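Local coordinates for protein 4-alpha-glucanotransferase (Streptococcus agalactiae, PDB 6M6T) that belongs to the amylomaltase (disproportionating enzyme) family, whose catalytic domain is a TIM barrel, and holds bound glycans in two adjoining pockets, at residues A[363-368]-A[377-382]; A[389-394]-A[437-442]; A[58-63]-A[220-225]. All blocks are in the same frame, centred on the assembly; numbering follows the deposited sequence.

Contact 1 (A[363-368]-A[377-382]); sequences GMKIME and NSIDIP
Met367, just past the end of strand 363-366, and Asp380, inside a type I turn from Ser378 to Ile381, bring their CA atoms to within 5.4 Å, the closest pair of CA atoms across the contact. The turn is closed by the bond from Ile381 N to Ser378 O, and across the gap Ile366 N donates to Asp380 OD1 at 3.2 Å. That donor comes from above the carboxylate, 58° out of its plane. Asp380 CG lies beside its own backbone N (chi1 -75°), which carries the carboxylate back to the strand. The bent chain of Lys365 crosses the Ile379 side chain at about a right angle, with Lys365 CE 3.4 Å from Ile379 O and 4.1 Å from Ile379 CD1. Its NZ stays 5.9 Å from Asp380 OD1, so any attraction between the charges would act at a distance. Further on, the Met367 and Pro382 side chains cross at about a right angle, Met367 SD lying 4.0 Å from Pro382 CG. Asp380 also contacts a bound GLC, and the bond to Ile366 N therefore ties a glycan-pocket residue to the barrel. Strand 389-392 pairs with strand 363-366, while Ile381 and Pro382 pack on helix 410-419.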
loop_
_atom_site.group_PDB
_atom_site.type_symbol
_atom_site.label_atom_id
_atom_site.label_comp_id
_atom_site.label_asym_id
_atom_site.label_seq_id
_atom_site.Cartn_x
_atom_site.Cartn_y
_atom_site.Cartn_z
ATOM N N GLY A 363 4.222 -10.014 13.924
ATOM C CA GLY A 363 2.911 -9.439 13.779
ATOM C C GLY A 363 2.862 -8.028 14.329
ATOM O O GLY A 363 3.865 -7.457 14.743
ATOM N N MET A 364 1.656 -7.482 14.351
ATOM C CA MET A 364 1.481 -6.070 14.633
ATOM C C MET A 364 0.961 -5.837 16.047
ATOM O O MET A 364 0.425 -6.736 16.702
ATOM C CB MET A 364 0.536 -5.442 13.608
ATOM C CG MET A 364 1.064 -5.525 12.178
ATOM S SD MET A 364 0.607 -4.086 11.200
ATOM C CE MET A 364 1.833 -4.164 9.887
ATOM N N LYS A 365 1.157 -4.600 16.516
ATOM C CA LYS A 365 0.618 -4.090 17.778
ATOM C C LYS A 365 0.276 -2.622 17.539
ATOM O O LYS A 365 1.166 -1.805 17.276
ATOM C CB LYS A 365 1.607 -4.246 18.944
ATOM C CG LYS A 365 1.753 -5.680 19.503
ATOM C CD LYS A 365 0.443 -6.206 20.128
ATOM C CE LYS A 365 0.501 -7.708 20.450
ATOM N NZ LYS A 365 1.872 -8.147 20.887
ATOM N N ILE A 366 -1.007 -2.290 17.591
ATOM C CA ILE A 366 -1.469 -0.939 17.309
ATOM C C ILE A 366 -1.866 -0.327 18.642
ATOM O O ILE A 366 -2.951 -0.596 19.164
ATOM C CB ILE A 366 -2.622 -0.918 16.296
ATOM C CG1 ILE A 366 -2.128 -1.409 14.932
ATOM C CG2 ILE A 366 -3.236 0.491 16.173
ATOM C CD1 ILE A 366 -2.916 -0.850 13.743
ATOM N N MET A 367 -0.992 0.513 19.191
ATOM C CA MET A 367 -1.197 0.997 20.551
ATOM C C MET A 367 -2.501 1.754 20.725
ATOM O O MET A 367 -2.938 1.950 21.864
ATOM C CB MET A 367 -0.068 1.920 20.962
ATOM C CG MET A 367 0.278 1.914 22.448
ATOM S SD MET A 367 1.778 2.906 22.647
ATOM C CE MET A 367 2.237 3.094 20.932
ATOM N N GLU A 368 -3.115 2.217 19.634
ATOM C CA GLU A 368 -4.324 3.012 19.779
ATOM C C GLU A 368 -5.519 2.171 20.169
ATOM O O GLU A 368 -6.456 2.704 20.761
ATOM C CB GLU A 368 -4.612 3.786 18.495
ATOM C CG GLU A 368 -4.053 5.183 18.544
ATOM C CD GLU A 368 -4.081 5.883 17.208
ATOM O OE1 GLU A 368 -5.142 5.859 16.550
ATOM O OE2 GLU A 368 -3.040 6.460 16.818
ATOM N N ASN A 377 -6.005 -4.843 30.319
ATOM C CA ASN A 377 -5.994 -6.205 29.811
ATOM C C ASN A 377 -5.928 -6.298 28.298
ATOM O O ASN A 377 -5.651 -7.394 27.779
ATOM C CB ASN A 377 -7.210 -6.955 30.327
ATOM C CG ASN A 377 -6.927 -7.624 31.629
ATOM O OD1 ASN A 377 -6.127 -8.568 31.680
ATOM N ND2 ASN A 377 -7.535 -7.119 32.709
ATOM N N SER A 378 -6.167 -5.181 27.596
ATOM C CA SER A 378 -6.078 -5.128 26.146
ATOM C C SER A 378 -4.720 -5.640 25.685
ATOM O O SER A 378 -3.674 -5.235 26.203
ATOM C CB SER A 378 -6.306 -3.691 25.668
ATOM O OG SER A 378 -5.977 -3.540 24.297
ATOM N N ILE A 379 -4.743 -6.560 24.717
ATOM C CA ILE A 379 -3.518 -7.151 24.190
ATOM C C ILE A 379 -2.696 -6.177 23.357
ATOM O O ILE A 379 -1.618 -6.548 22.866
ATOM C CB ILE A 379 -3.848 -8.383 23.334
ATOM C CG1 ILE A 379 -4.496 -7.939 22.026
ATOM C CG2 ILE A 379 -4.772 -9.302 24.103
ATOM C CD1 ILE A 379 -3.591 -8.067 20.806
ATOM N N ASP A 380 -3.202 -4.964 23.139
ATOM C CA ASP A 380 -2.463 -3.905 22.473
ATOM C C ASP A 380 -1.935 -2.869 23.463
ATOM O O ASP A 380 -1.553 -1.770 23.050
ATOM C CB ASP A 380 -3.340 -3.222 21.410
ATOM C CG ASP A 380 -3.530 -4.073 20.140
ATOM O OD1 ASP A 380 -2.512 -4.419 19.488
ATOM O OD2 ASP A 380 -4.701 -4.372 19.775
ATOM N N ILE A 381 -1.933 -3.183 24.758
ATOM C CA ILE A 381 -1.364 -2.291 25.778
ATOM C C ILE A 381 0.127 -2.594 25.892
ATOM O O ILE A 381 0.525 -3.769 25.880
ATOM C CB ILE A 381 -2.089 -2.427 27.136
ATOM C CG1 ILE A 381 -1.846 -1.198 28.023
ATOM C CG2 ILE A 381 -1.653 -3.683 27.862
ATOM C CD1 ILE A 381 -3.039 -0.715 28.807
ATOM N N PRO A 382 0.983 -1.571 25.980
ATOM C CA PRO A 382 2.443 -1.801 25.863
ATOM C C PRO A 382 3.009 -2.941 26.709
ATOM O O PRO A 382 3.900 -3.668 26.242
ATOM C CB PRO A 382 3.031 -0.449 26.289
ATOM C CG PRO A 382 1.966 0.558 25.928
ATOM C CD PRO A 382 0.630 -0.136 25.975
#

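Contact 2 (A[389-394]-A[437-442])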
loop_
_atom_site.group_PDB
_atom_site.type_symbol
_atom_site.label_atom_id
_atom_site.label_comp_id
_atom_site.label_asym_id
_atom_site.label_seq_id
_atom_site.Cartn_x
_atom_site.Cartn_y
_atom_site.Cartn_z
ATOM N N THR A 389 7.467 -8.493 17.265
ATOM C CA THR A 389 6.337 -7.699 16.805
ATOM C C THR A 389 6.852 -6.364 16.269
ATOM O O THR A 389 7.949 -5.905 16.617
ATOM C CB THR A 389 5.295 -7.434 17.916
ATOM O OG1 THR A 389 5.866 -6.610 18.943
ATOM C CG2 THR A 389 4.744 -8.721 18.541
ATOM N N ILE A 390 6.031 -5.733 15.429
ATOM C CA ILE A 390 6.282 -4.397 14.887
ATOM C C ILE A 390 5.244 -3.471 15.493
ATOM O O ILE A 390 4.052 -3.627 15.224
ATOM C CB ILE A 390 6.166 -4.366 13.362
ATOM C CG1 ILE A 390 6.978 -5.481 12.702
ATOM C CG2 ILE A 390 6.514 -2.981 12.842
ATOM C CD1 ILE A 390 8.356 -5.687 13.287
ATOM N N ALA A 391 5.651 -2.496 16.284
ATOM C CA ALA A 391 4.674 -1.687 17.000
ATOM C C ALA A 391 4.460 -0.345 16.317
ATOM O O ALA A 391 5.418 0.312 15.906
ATOM C CB ALA A 391 5.086 -1.473 18.453
ATOM N N TYR A 392 3.185 0.042 16.193
ATOM C CA TYR A 392 2.738 1.320 15.653
ATOM C C TYR A 392 1.976 2.087 16.717
ATOM O O TYR A 392 1.364 1.501 17.618
ATOM C CB TYR A 392 1.794 1.169 14.449
ATOM C CG TYR A 392 2.387 0.375 13.339
ATOM C CD1 TYR A 392 2.319 -1.005 13.346
ATOM C CD2 TYR A 392 3.059 1.000 12.305
ATOM C CE1 TYR A 392 2.881 -1.736 12.342
ATOM C CE2 TYR A 392 3.629 0.275 11.294
ATOM C CZ TYR A 392 3.540 -1.097 11.318
ATOM O OH TYR A 392 4.105 -1.830 10.307
ATOM N N ALA A 393 2.019 3.410 16.594
ATOM C CA ALA A 393 1.079 4.241 17.327
ATOM C C ALA A 393 -0.296 4.105 16.707
ATOM O O ALA A 393 -1.283 3.792 17.386
ATOM C CB ALA A 393 1.548 5.692 17.305
ATOM N N GLY A 394 -0.360 4.307 15.400
ATOM C CA GLY A 394 -1.507 3.921 14.619
ATOM C C GLY A 394 -0.967 3.540 13.266
ATOM O O GLY A 394 0.222 3.709 12.985
ATOM N N TYR A 437 8.292 3.909 21.681
ATOM C CA TYR A 437 9.680 3.543 21.458
ATOM C C TYR A 437 10.274 2.844 22.663
ATOM O O TYR A 437 11.275 2.134 22.522
ATOM C CB TYR A 437 10.497 4.784 21.089
ATOM C CG TYR A 437 10.455 5.065 19.613
ATOM C CD1 TYR A 437 9.269 4.943 18.909
ATOM C CD2 TYR A 437 11.597 5.422 18.920
ATOM C CE1 TYR A 437 9.215 5.188 17.563
ATOM C CE2 TYR A 437 11.555 5.664 17.555
ATOM C CZ TYR A 437 10.357 5.544 16.888
ATOM O OH TYR A 437 10.292 5.761 15.543
ATOM N N ALA A 438 9.669 3.010 23.841
ATOM C CA ALA A 438 10.152 2.293 25.012
ATOM C C ALA A 438 9.749 0.821 25.050
ATOM O O ALA A 438 10.250 0.098 25.919
ATOM C CB ALA A 438 9.657 2.984 26.281
ATOM N N THR A 439 8.880 0.356 24.148
ATOM C CA THR A 439 8.381 -1.015 24.206
ATOM C C THR A 439 9.448 -2.020 23.767
ATOM O O THR A 439 10.415 -1.687 23.083
ATOM C CB THR A 439 7.130 -1.185 23.333
ATOM O OG1 THR A 439 7.505 -1.389 21.967
ATOM C CG2 THR A 439 6.221 0.033 23.428
ATOM N N VAL A 440 9.242 -3.278 24.149
ATOM C CA VAL A 440 10.229 -4.317 23.886
ATOM C C VAL A 440 10.199 -4.760 22.430
ATOM O O VAL A 440 10.904 -5.706 22.052
ATOM C CB VAL A 440 10.012 -5.519 24.816
ATOM C CG1 VAL A 440 10.011 -5.054 26.244
ATOM C CG2 VAL A 440 8.714 -6.227 24.484
ATOM N N SER A 441 9.370 -4.099 21.613
ATOM C CA SER A 441 9.205 -4.484 20.215
ATOM C C SER A 441 10.520 -4.332 19.461
ATOM O O SER A 441 11.287 -3.400 19.715
ATOM C CB SER A 441 8.118 -3.627 19.549
ATOM O OG SER A 441 6.810 -4.146 19.727
ATOM N N GLN A 442 10.790 -5.249 18.522
ATOM C CA GLN A 442 12.046 -5.154 17.787
ATOM C C GLN A 442 12.066 -3.933 16.889
ATOM O O GLN A 442 13.118 -3.300 16.740
ATOM C CB GLN A 442 12.314 -6.429 16.982
ATOM C CG GLN A 442 11.543 -6.589 15.668
ATOM C CD GLN A 442 11.770 -7.961 15.009
ATOM O OE1 GLN A 442 11.351 -9.005 15.533
ATOM N NE2 GLN A 442 12.436 -7.958 13.854
#
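Thr389 and Ser441 meet without an aromatic ring between them: the two rings of these segments are turned to other parts of the fold, Tyr392 against Met364 and Ile445, and Tyr437 among Leu487, Ile490 and Thr491 of helix 481-493. The contact rests on hydroxyls instead. Ser441 OG donates to Thr389 OG1 at 2.8 Å, and Thr389 OG1 is also bonded to Thr386 O, giving a sequence of two bonds from Ser441 through Thr389 to a carbonyl. Thr389 holds its hydroxyl between the backbone N and the carbonyl carbon (chi1 66°), facing the serine. The methyl of Ala391 lies against the same serine, with CB 3.4 Å from Ser441 OG. Beside this group Gln442 N makes a weak bond to Thr389 O at 3.5 Å, and the aliphatic CG of Gln442 touches Ile390 CD1 at 4.1 Å.

Residues 437-442 lead from helix 428-438 into strand 443-447, which pairs with strand 389-392 through Ala391; the contact thus lies in a beta-alpha-beta unit of the barrel, where the chain re-enters the sheet. Thr439 OG1 accepts a weak bond from Ser441 N and is bonded in turn to Leu436 O. Chemically, this buried junction answers its hydroxyls with one another and with main-chain groups: the serine hydroxyl is spent on the threonine, and the hydroxyls of Thr389 and Thr439 each reach a carbonyl.

Contact 3 (A[58-63]-A[220-225]); sequences PYQSFS and YVSADS. With AC1 (4,6-dideoxy-4-{[(1S,4R,5S,6S)-4,5,6-trihydroxy-3-(hydroxymethyl)cyclohex-2-en-1-yl]amino}-alpha-D-glucopyranose), chain I; ASO (1,5-anhydro-D-glucitol), chain B.
Phe62, which with Ser222 has the most surface buried by this contact, sets its ring edge against the backbone of Asp224, whose carbonyl O lies in the ring plane, 3.2 Å from Phe62 CD1. The same oxygen receives a CA-H...O contact from Phe62 CA at 3.5 Å. The side chains of Phe62 and Asp224 run side by side in the same direction, with ring and carboxylate planes 82° apart and Phe62 CE1 3.8 Å from Asp224 OD2. The carboxylate finds its polar partners beyond the two segments, OD2 in a salt bridge with Lys150 and OD1 in a bond from Leu158 N; Phe62 also packs on Met147 and Lys150 of helix 140-152.

Both segments belong to loops that follow parallel strands, 43-45 and 212-217, at the C-terminal end of the TIM barrel, the end where this fold keeps its ligand sites. Ser225 N-caps helix 226-230, its OG bonded to Glu227 N.

Ser222 faces residues 58-63. Its OG closes an ST turn, accepting from Asp224 N at 3.1 Å in a nearly straight bond (176°), while its N makes a weak bond to Ser61 O at 3.5 Å. Ser222 CB meets Gln60 CG at 3.3 Å. From there the glutamine runs out extended, CG anti to the backbone N (chi1 -172°), to reach AC1, with Gln60 OE1 3.1 Å from AC1 C6. Neighbouring Tyr59 lays one ring face against ASO, C2 lying over it toward the rim, and its OH is bonded to Asp216.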
loop_
_atom_site.group_PDB
_atom_site.type_symbol
_atom_site.label_atom_id
_atom_site.label_comp_id
_atom_site.label_asym_id
_atom_site.label_seq_id
_atom_site.Cartn_x
_atom_site.Cartn_y
_atom_site.Cartn_z
ATOM N N PRO A 58 -5.157 2.154 -3.056
ATOM C CA PRO A 58 -4.231 1.202 -3.676
ATOM C C PRO A 58 -4.506 -0.257 -3.333
ATOM O O PRO A 58 -3.790 -1.133 -3.826
ATOM C CB PRO A 58 -2.872 1.651 -3.125
ATOM C CG PRO A 58 -3.183 2.251 -1.792
ATOM C CD PRO A 58 -4.536 2.893 -1.933
ATOM N N TYR A 59 -5.509 -0.548 -2.505
ATOM C CA TYR A 59 -5.893 -1.910 -2.165
ATOM C C TYR A 59 -7.069 -2.415 -3.015
ATOM O O TYR A 59 -7.751 -3.378 -2.621
ATOM C CB TYR A 59 -6.216 -1.990 -0.669
ATOM C CG TYR A 59 -5.062 -1.573 0.227
ATOM C CD1 TYR A 59 -4.827 -0.229 0.526
ATOM C CD2 TYR A 59 -4.198 -2.530 0.774
ATOM C CE1 TYR A 59 -3.752 0.152 1.359
ATOM C CE2 TYR A 59 -3.126 -2.167 1.600
ATOM C CZ TYR A 59 -2.901 -0.827 1.895
ATOM O OH TYR A 59 -1.835 -0.480 2.717
ATOM N N GLN A 60 -7.345 -1.743 -4.150
ATOM C CA GLN A 60 -8.362 -2.126 -5.138
ATOM C C GLN A 60 -7.813 -1.725 -6.514
ATOM O O GLN A 60 -8.177 -0.690 -7.080
ATOM C CB GLN A 60 -9.689 -1.430 -4.836
ATOM C CG GLN A 60 -10.865 -1.860 -5.656
ATOM C CD GLN A 60 -12.135 -1.224 -5.160
ATOM O OE1 GLN A 60 -12.340 -1.117 -3.953
ATOM N NE2 GLN A 60 -12.993 -0.787 -6.082
ATOM N N SER A 61 -7.003 -2.605 -7.101
ATOM C CA SER A 61 -6.041 -2.200 -8.119
ATOM C C SER A 61 -6.240 -2.954 -9.416
ATOM O O SER A 61 -6.549 -4.147 -9.407
ATOM C CB SER A 61 -4.597 -2.421 -7.639
ATOM O OG SER A 61 -4.062 -1.247 -7.044
ATOM N N PHE A 62 -6.016 -2.247 -10.526
ATOM C CA PHE A 62 -6.063 -2.850 -11.848
ATOM C C PHE A 62 -5.076 -4.003 -11.997
ATOM O O PHE A 62 -5.267 -4.852 -12.873
ATOM C CB PHE A 62 -5.781 -1.792 -12.927
ATOM C CG PHE A 62 -6.768 -0.649 -12.951
ATOM C CD1 PHE A 62 -8.110 -0.859 -12.664
ATOM C CD2 PHE A 62 -6.345 0.644 -13.253
ATOM C CE1 PHE A 62 -9.013 0.206 -12.670
ATOM C CE2 PHE A 62 -7.246 1.712 -13.265
ATOM C CZ PHE A 62 -8.580 1.487 -12.963
ATOM N N SER A 63 -4.017 -4.051 -11.186
ATOM C CA SER A 63 -3.073 -5.164 -11.252
ATOM C C SER A 63 -2.322 -5.257 -9.938
ATOM O O SER A 63 -2.094 -4.250 -9.264
ATOM C CB SER A 63 -2.066 -5.027 -12.402
ATOM O OG SER A 63 -0.965 -5.929 -12.266
ATOM N N TYR A 220 -6.079 -8.747 -1.675
ATOM C CA TYR A 220 -6.971 -8.889 -2.810
ATOM C C TYR A 220 -6.661 -7.838 -3.871
ATOM O O TYR A 220 -6.146 -6.754 -3.588
ATOM C CB TYR A 220 -8.437 -8.748 -2.385
ATOM C CG TYR A 220 -8.976 -9.792 -1.419
ATOM C CD1 TYR A 220 -8.904 -11.157 -1.706
ATOM C CD2 TYR A 220 -9.612 -9.407 -0.235
ATOM C CE1 TYR A 220 -9.429 -12.118 -0.830
ATOM C CE2 TYR A 220 -10.136 -10.358 0.646
ATOM C CZ TYR A 220 -10.043 -11.711 0.344
ATOM O OH TYR A 220 -10.551 -12.634 1.237
ATOM N N VAL A 221 -7.023 -8.172 -5.102
ATOM C CA VAL A 221 -7.054 -7.228 -6.195
ATOM C C VAL A 221 -8.508 -6.819 -6.409
ATOM O O VAL A 221 -9.420 -7.351 -5.784
ATOM C CB VAL A 221 -6.434 -7.834 -7.462
ATOM C CG1 VAL A 221 -5.014 -8.247 -7.182
ATOM C CG2 VAL A 221 -7.222 -9.043 -7.868
ATOM N N SER A 222 -8.731 -5.825 -7.273
ATOM C CA SER A 222 -10.095 -5.415 -7.581
ATOM C C SER A 222 -10.714 -6.340 -8.633
ATOM O O SER A 222 -10.008 -7.024 -9.386
ATOM C CB SER A 222 -10.131 -3.981 -8.097
ATOM O OG SER A 222 -11.403 -3.679 -8.638
ATOM N N ALA A 223 -12.053 -6.355 -8.696
ATOM C CA ALA A 223 -12.693 -7.152 -9.740
ATOM C C ALA A 223 -12.428 -6.596 -11.128
ATOM O O ALA A 223 -12.663 -7.299 -12.113
ATOM C CB ALA A 223 -14.202 -7.260 -9.510
ATOM N N ASP A 224 -11.932 -5.365 -11.216
ATOM C CA ASP A 224 -11.622 -4.692 -12.477
ATOM C C ASP A 224 -10.112 -4.760 -12.673
ATOM O O ASP A 224 -9.383 -3.805 -12.419
ATOM C CB ASP A 224 -12.118 -3.253 -12.421
ATOM C CG ASP A 224 -12.230 -2.618 -13.780
ATOM O OD1 ASP A 224 -12.256 -3.363 -14.783
ATOM O OD2 ASP A 224 -12.295 -1.366 -13.844
ATOM N N SER A 225 -9.649 -5.905 -13.170
ATOM C CA SER A 225 -8.255 -6.307 -13.023
ATOM C C SER A 225 -7.799 -7.159 -14.199
ATOM O O SER A 225 -8.584 -7.932 -14.751
ATOM C CB SER A 225 -8.070 -7.091 -11.713
ATOM O OG SER A 225 -7.048 -8.066 -11.825
HETATM C C1 AC1 I . -9.523 -0.577 2.137
HETATM O O2 AC1 I . -10.881 0.360 3.964
HETATM C C2 AC1 I . -10.661 0.382 2.541
HETATM C C4A AC1 I . -16.177 0.258 -2.330
HETATM C C3 AC1 I . -11.947 0.061 1.835
HETATM O O3 AC1 I . -12.871 1.044 2.273
HETATM C C4 AC1 I . -11.716 0.114 0.306
HETATM N N4A AC1 I . -12.917 -0.052 -0.569
HETATM C C5 AC1 I . -10.706 -0.987 0.034
HETATM O O5 AC1 I . -9.455 -0.657 0.678
HETATM C C6 AC1 I . -10.489 -1.116 -1.471
HETATM C C1B AC1 I . -13.668 1.163 -0.990
HETATM C C2B AC1 I . -15.030 1.107 -0.319
HETATM O O2B AC1 I . -14.878 0.965 1.096
HETATM C C3B AC1 I . -15.776 -0.109 -0.892
HETATM O O3B AC1 I . -16.943 -0.420 -0.100
HETATM O O4 AC1 I . -16.811 -0.850 -3.036
HETATM C C5B AC1 I . -15.069 0.763 -3.041
HETATM C C7B AC1 I . -13.886 1.218 -2.390
HETATM C C6B AC1 I . -15.244 0.844 -4.577
HETATM O O6B AC1 I . -16.328 -0.012 -5.000
HETATM C C1 ASO B . -6.170 -4.135 3.918
HETATM C C2 ASO B . -6.147 -2.621 4.211
HETATM C C3 ASO B . -7.584 -2.069 4.233
HETATM C C4 ASO B . -8.229 -2.364 2.867
HETATM C C5 ASO B . -8.189 -3.843 2.594
HETATM C C6 ASO B . -8.600 -4.080 1.142
HETATM O O2 ASO B . -5.480 -2.345 5.447
HETATM O O3 ASO B . -7.564 -0.626 4.506
HETATM O O4 ASO B . -9.594 -1.883 2.801
HETATM O O5 ASO B . -6.847 -4.331 2.659
HETATM O O6 ASO B . -7.844 -5.177 0.598
HETATM O O HOH W 1 -6.637 -6.254 -0.973
#

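How the contacts relate
Contacts 1 and 2 adjoin, their centres 9 Å apart, because strands 363-366 and 389-392 are neighbours in the parallel barrel sheet: Gly363 O and Ile390 N, like Lys365 O and Tyr392 N, lie 2.9 Å apart, probably as hydrogen bonds. Contact 3 is remote, its centre 30 Å from that of contact 1 and 31 Å from that of contact 2, and it lies on the opposite side of the chain's centre from contact 2. Bound glycans relate contacts 1 and 3, which contribute residues to two adjoining pockets that share Asp296 and Asp397: Asp380 to one, Tyr59 and Gln60 to the other. Contact 2 is set back, the Thr389 side chain about 12 Å from a bound GLC.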